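Local coordinates for capsule biosynthesis protein capD (Bacillus anthracis, PDB 3G9K) that cleaves the poly-gamma-D-glutamate capsule and joins its fragments by an amide bond to the diaminopimelic acid side chain of peptidoglycan, at residues A[62-74]-A[78-90]. Sequence-based numbering, arbitrary orientation.
Sequences ASGIGGGGGMLII and KETFIDYRETTPY
Tyr84 lays its ring over the glycine backbone of Gly69 and Gly70. Its CG sits between the backbone N and the carbonyl carbon (chi1 47°), which swings the ring back across the neighbouring strand. From CB outward, CB lies 4.0 Å from Gly69 O; CG, CD1 and CD2 all lie close to that oxygen, which sits on one ring face over its centre; CE1 reaches Gly69 CA at 3.2 Å. CE2 approaches Gly70 CA, and Gly70 N lies over the same face, toward the rim, near CZ. Met71 CB meets the ring at its edge, 3.8 Å from Tyr84 OH, and Tyr84 OH hydrogen-bonds Asn18 OD1 of the other CapD chain. Gly69 O, held against the ring face, also accepts from Tyr84 N at 3.0 Å; the return bond, Gly69 N to Tyr84 O, is weak. Strands 68-74 and 79-83 form an antiparallel beta hairpin, with Met71-Ile82 and Ile73-Thr80 as hydrogen-bonded pairs; the straightest bond runs from Ile73 N to Thr80 O (168°). In this piece of a gamma-glutamyltransferase-family enzyme, 79-83 continues onto strand 219-228, while 68-74 pairs antiparallel with a strand of the other CapD chain, carrying the sheet across the interface. On the face shared by Leu72 and Ile74, Phe81 leans over its partner strand, CZ reaching Gly70 CA at 3.8 Å, and Leu72 CD1 meets the ring edge in plane. Ile74 CD1 lies against Glu79 CB at 3.6 Å. On the opposite face, a water donates to Ile73 O and hydrogen-bonds Thr80 OG1. At the end of strand 79-83, Asp83 OD1 accepts from Arg85 N in an Asx turn and forms a salt bridge with Arg55 of the other chain, and OD2 one with Arg221. Glu86 bends at chi2 (94°), bringing OE2 within 3.3 Å of Gly67 CA.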
# COMPACT_ATOMS: atom_id res chain seq x y z
N ALA A 62 9.18 1.26 5.11
CA ALA A 62 8.04 1.35 4.15
C ALA A 62 6.77 2.00 4.66
O ALA A 62 5.94 2.45 3.87
CB ALA A 62 7.71 -0.06 3.65
N SER A 63 6.55 2.02 5.96
CA SER A 63 5.37 2.63 6.53
C SER A 63 5.64 2.83 8.02
O SER A 63 6.63 2.31 8.55
CB SER A 63 4.13 1.75 6.35
OG SER A 63 4.12 0.60 7.24
N GLY A 64 4.74 3.56 8.68
CA GLY A 64 4.78 3.63 10.14
C GLY A 64 4.10 4.84 10.74
O GLY A 64 3.34 5.56 10.07
N ILE A 65 4.37 5.09 12.02
CA ILE A 65 3.59 6.11 12.75
C ILE A 65 3.93 7.51 12.23
O ILE A 65 3.16 8.43 12.45
CB ILE A 65 3.68 6.02 14.30
CG1 ILE A 65 5.12 6.17 14.83
CG2 ILE A 65 3.15 4.69 14.74
CD1 ILE A 65 5.23 6.15 16.33
N GLY A 66 5.07 7.64 11.54
CA GLY A 66 5.52 8.93 10.99
C GLY A 66 4.88 9.24 9.66
O GLY A 66 5.13 10.30 9.08
N GLY A 67 4.09 8.30 9.14
CA GLY A 67 3.36 8.44 7.87
C GLY A 67 1.82 8.49 7.85
O GLY A 67 1.16 9.09 8.74
N GLY A 68 1.26 7.86 6.81
CA GLY A 68 -0.17 7.85 6.59
C GLY A 68 -0.56 6.66 5.78
O GLY A 68 0.24 5.77 5.57
N GLY A 69 -1.79 6.65 5.27
CA GLY A 69 -2.31 5.48 4.61
C GLY A 69 -3.77 5.65 4.30
O GLY A 69 -4.37 6.71 4.60
N GLY A 70 -4.33 4.58 3.77
CA GLY A 70 -5.73 4.45 3.50
C GLY A 70 -6.16 3.02 3.65
O GLY A 70 -5.41 2.15 3.37
N MSE A 71 -7.42 2.87 4.12
CA MSE A 71 -7.94 1.55 4.38
C MSE A 71 -9.35 1.39 3.84
O MSE A 71 -10.27 2.15 4.20
CB MSE A 71 -7.94 1.24 5.88
CG MSE A 71 -8.43 -0.18 6.23
SE MSE A 71 -8.35 -0.66 8.10
CE MSE A 71 -6.43 -0.42 8.38
N LEU A 72 -9.51 0.36 3.02
CA LEU A 72 -10.79 -0.00 2.46
C LEU A 72 -11.32 -1.14 3.30
O LEU A 72 -10.57 -2.09 3.61
CB LEU A 72 -10.60 -0.40 0.97
CG LEU A 72 -11.79 -0.62 0.05
CD1 LEU A 72 -12.59 0.65 -0.07
CD2 LEU A 72 -11.28 -1.14 -1.33
N ILE A 73 -12.58 -1.03 3.73
CA ILE A 73 -13.23 -2.05 4.56
C ILE A 73 -14.56 -2.41 3.88
O ILE A 73 -15.49 -1.57 3.79
CB ILE A 73 -13.49 -1.61 6.02
CG1 ILE A 73 -12.22 -1.09 6.73
CG2 ILE A 73 -14.02 -2.80 6.82
CD1 ILE A 73 -12.47 -0.34 8.05
N ILE A 74 -14.65 -3.64 3.39
CA ILE A 74 -15.86 -4.15 2.73
C ILE A 74 -16.39 -5.37 3.48
O ILE A 74 -15.77 -6.44 3.49
CB ILE A 74 -15.60 -4.49 1.23
CG1 ILE A 74 -14.84 -3.37 0.48
CG2 ILE A 74 -16.94 -4.86 0.50
CD1 ILE A 74 -15.57 -2.04 0.22
N LYS A 78 -21.61 -3.29 4.64
CA LYS A 78 -21.10 -1.91 4.58
C LYS A 78 -19.83 -1.83 3.71
O LYS A 78 -19.09 -2.81 3.62
CB LYS A 78 -20.80 -1.43 6.02
CG LYS A 78 -20.81 0.09 6.17
CD LYS A 78 -20.41 0.57 7.57
CE LYS A 78 -21.13 1.89 7.93
NZ LYS A 78 -20.56 2.60 9.15
N GLU A 79 -19.62 -0.68 3.08
CA GLU A 79 -18.37 -0.34 2.39
C GLU A 79 -17.85 1.01 2.89
O GLU A 79 -18.57 2.01 2.85
CB GLU A 79 -18.57 -0.22 0.87
CG GLU A 79 -19.25 -1.40 0.22
CD GLU A 79 -20.78 -1.33 0.27
OE1 GLU A 79 -21.34 -0.21 0.16
OE2 GLU A 79 -21.40 -2.41 0.43
N THR A 80 -16.60 1.06 3.32
CA THR A 80 -16.02 2.26 3.91
C THR A 80 -14.59 2.44 3.44
O THR A 80 -13.86 1.46 3.28
CB THR A 80 -15.93 2.18 5.46
OG1 THR A 80 -17.16 1.67 6.02
CG2 THR A 80 -15.64 3.55 6.05
N PHE A 81 -14.19 3.68 3.24
CA PHE A 81 -12.80 4.02 3.00
C PHE A 81 -12.33 5.03 4.05
O PHE A 81 -12.93 6.08 4.20
CB PHE A 81 -12.57 4.61 1.60
CG PHE A 81 -11.12 4.83 1.31
CD1 PHE A 81 -10.33 3.78 0.89
CD2 PHE A 81 -10.53 6.05 1.55
CE1 PHE A 81 -8.97 3.96 0.68
CE2 PHE A 81 -9.16 6.22 1.34
CZ PHE A 81 -8.40 5.16 0.88
N ILE A 82 -11.31 4.70 4.83
CA ILE A 82 -10.76 5.67 5.76
C ILE A 82 -9.43 6.27 5.23
O ILE A 82 -8.46 5.55 4.98
CB ILE A 82 -10.55 5.09 7.16
CG1 ILE A 82 -11.76 4.26 7.58
CG2 ILE A 82 -10.23 6.23 8.13
CD1 ILE A 82 -13.06 5.00 7.40
N ASP A 83 -9.43 7.58 5.05
CA ASP A 83 -8.31 8.34 4.56
C ASP A 83 -7.52 8.94 5.74
O ASP A 83 -7.97 9.90 6.37
CB ASP A 83 -8.82 9.47 3.64
CG ASP A 83 -7.68 10.31 3.03
OD1 ASP A 83 -6.54 10.28 3.55
OD2 ASP A 83 -7.90 10.97 2.00
N TYR A 84 -6.35 8.37 6.04
CA TYR A 84 -5.46 8.92 7.07
C TYR A 84 -4.09 9.32 6.46
O TYR A 84 -3.02 9.18 7.06
CB TYR A 84 -5.34 7.95 8.26
CG TYR A 84 -5.09 6.49 7.86
CD1 TYR A 84 -3.82 5.96 7.85
CD2 TYR A 84 -6.13 5.67 7.48
CE1 TYR A 84 -3.60 4.66 7.47
CE2 TYR A 84 -5.92 4.39 7.09
CZ TYR A 84 -4.65 3.86 7.11
OH TYR A 84 -4.46 2.56 6.70
N ARG A 85 -4.16 9.91 5.28
CA ARG A 85 -3.04 10.45 4.62
C ARG A 85 -2.62 11.72 5.37
O ARG A 85 -3.48 12.42 5.94
CB ARG A 85 -3.44 10.75 3.18
CG ARG A 85 -2.32 11.12 2.30
CD ARG A 85 -2.69 10.88 0.82
NE ARG A 85 -1.67 11.41 -0.07
CZ ARG A 85 -0.48 10.85 -0.26
NH1 ARG A 85 -0.13 9.73 0.38
NH2 ARG A 85 0.37 11.41 -1.11
N GLU A 86 -1.33 12.01 5.34
CA GLU A 86 -0.79 13.21 5.98
C GLU A 86 -1.37 14.47 5.37
O GLU A 86 -1.78 14.49 4.22
CB GLU A 86 0.74 13.26 5.91
CG GLU A 86 1.43 12.03 6.34
CD GLU A 86 1.76 11.08 5.20
OE1 GLU A 86 0.99 10.94 4.20
OE2 GLU A 86 2.83 10.43 5.33
N THR A 87 -1.43 15.53 6.17
CA THR A 87 -1.94 16.81 5.71
C THR A 87 -0.83 17.88 5.75
O THR A 87 0.12 17.82 6.55
CB THR A 87 -3.20 17.21 6.53
OG1 THR A 87 -2.90 17.09 7.93
CG2 THR A 87 -4.38 16.28 6.18
N THR A 88 -0.90 18.83 4.82
CA THR A 88 0.14 19.81 4.69
C THR A 88 0.09 20.80 5.87
O THR A 88 -1.00 21.25 6.25
CB THR A 88 0.06 20.58 3.31
OG1 THR A 88 0.08 19.65 2.22
CG2 THR A 88 1.24 21.46 3.11
N PRO A 89 1.26 21.12 6.45
CA PRO A 89 1.31 22.11 7.51
C PRO A 89 1.24 23.52 6.90
O PRO A 89 1.22 23.68 5.68
CB PRO A 89 2.66 21.87 8.14
CG PRO A 89 3.50 21.38 7.03
CD PRO A 89 2.60 20.68 6.09
N TYR A 90 1.20 24.52 7.77
CA TYR A 90 1.14 25.91 7.31
C TYR A 90 2.37 26.22 6.44
O TYR A 90 3.54 26.00 6.87
CB TYR A 90 1.09 26.82 8.54
CG TYR A 90 0.81 28.25 8.21
CD1 TYR A 90 -0.48 28.69 8.07
CD2 TYR A 90 1.84 29.14 8.02
CE1 TYR A 90 -0.76 30.00 7.77
CE2 TYR A 90 1.56 30.48 7.69
CZ TYR A 90 0.26 30.87 7.57
OH TYR A 90 -0.03 32.16 7.26
O HOH W 1 -17.38 -1.06 6.00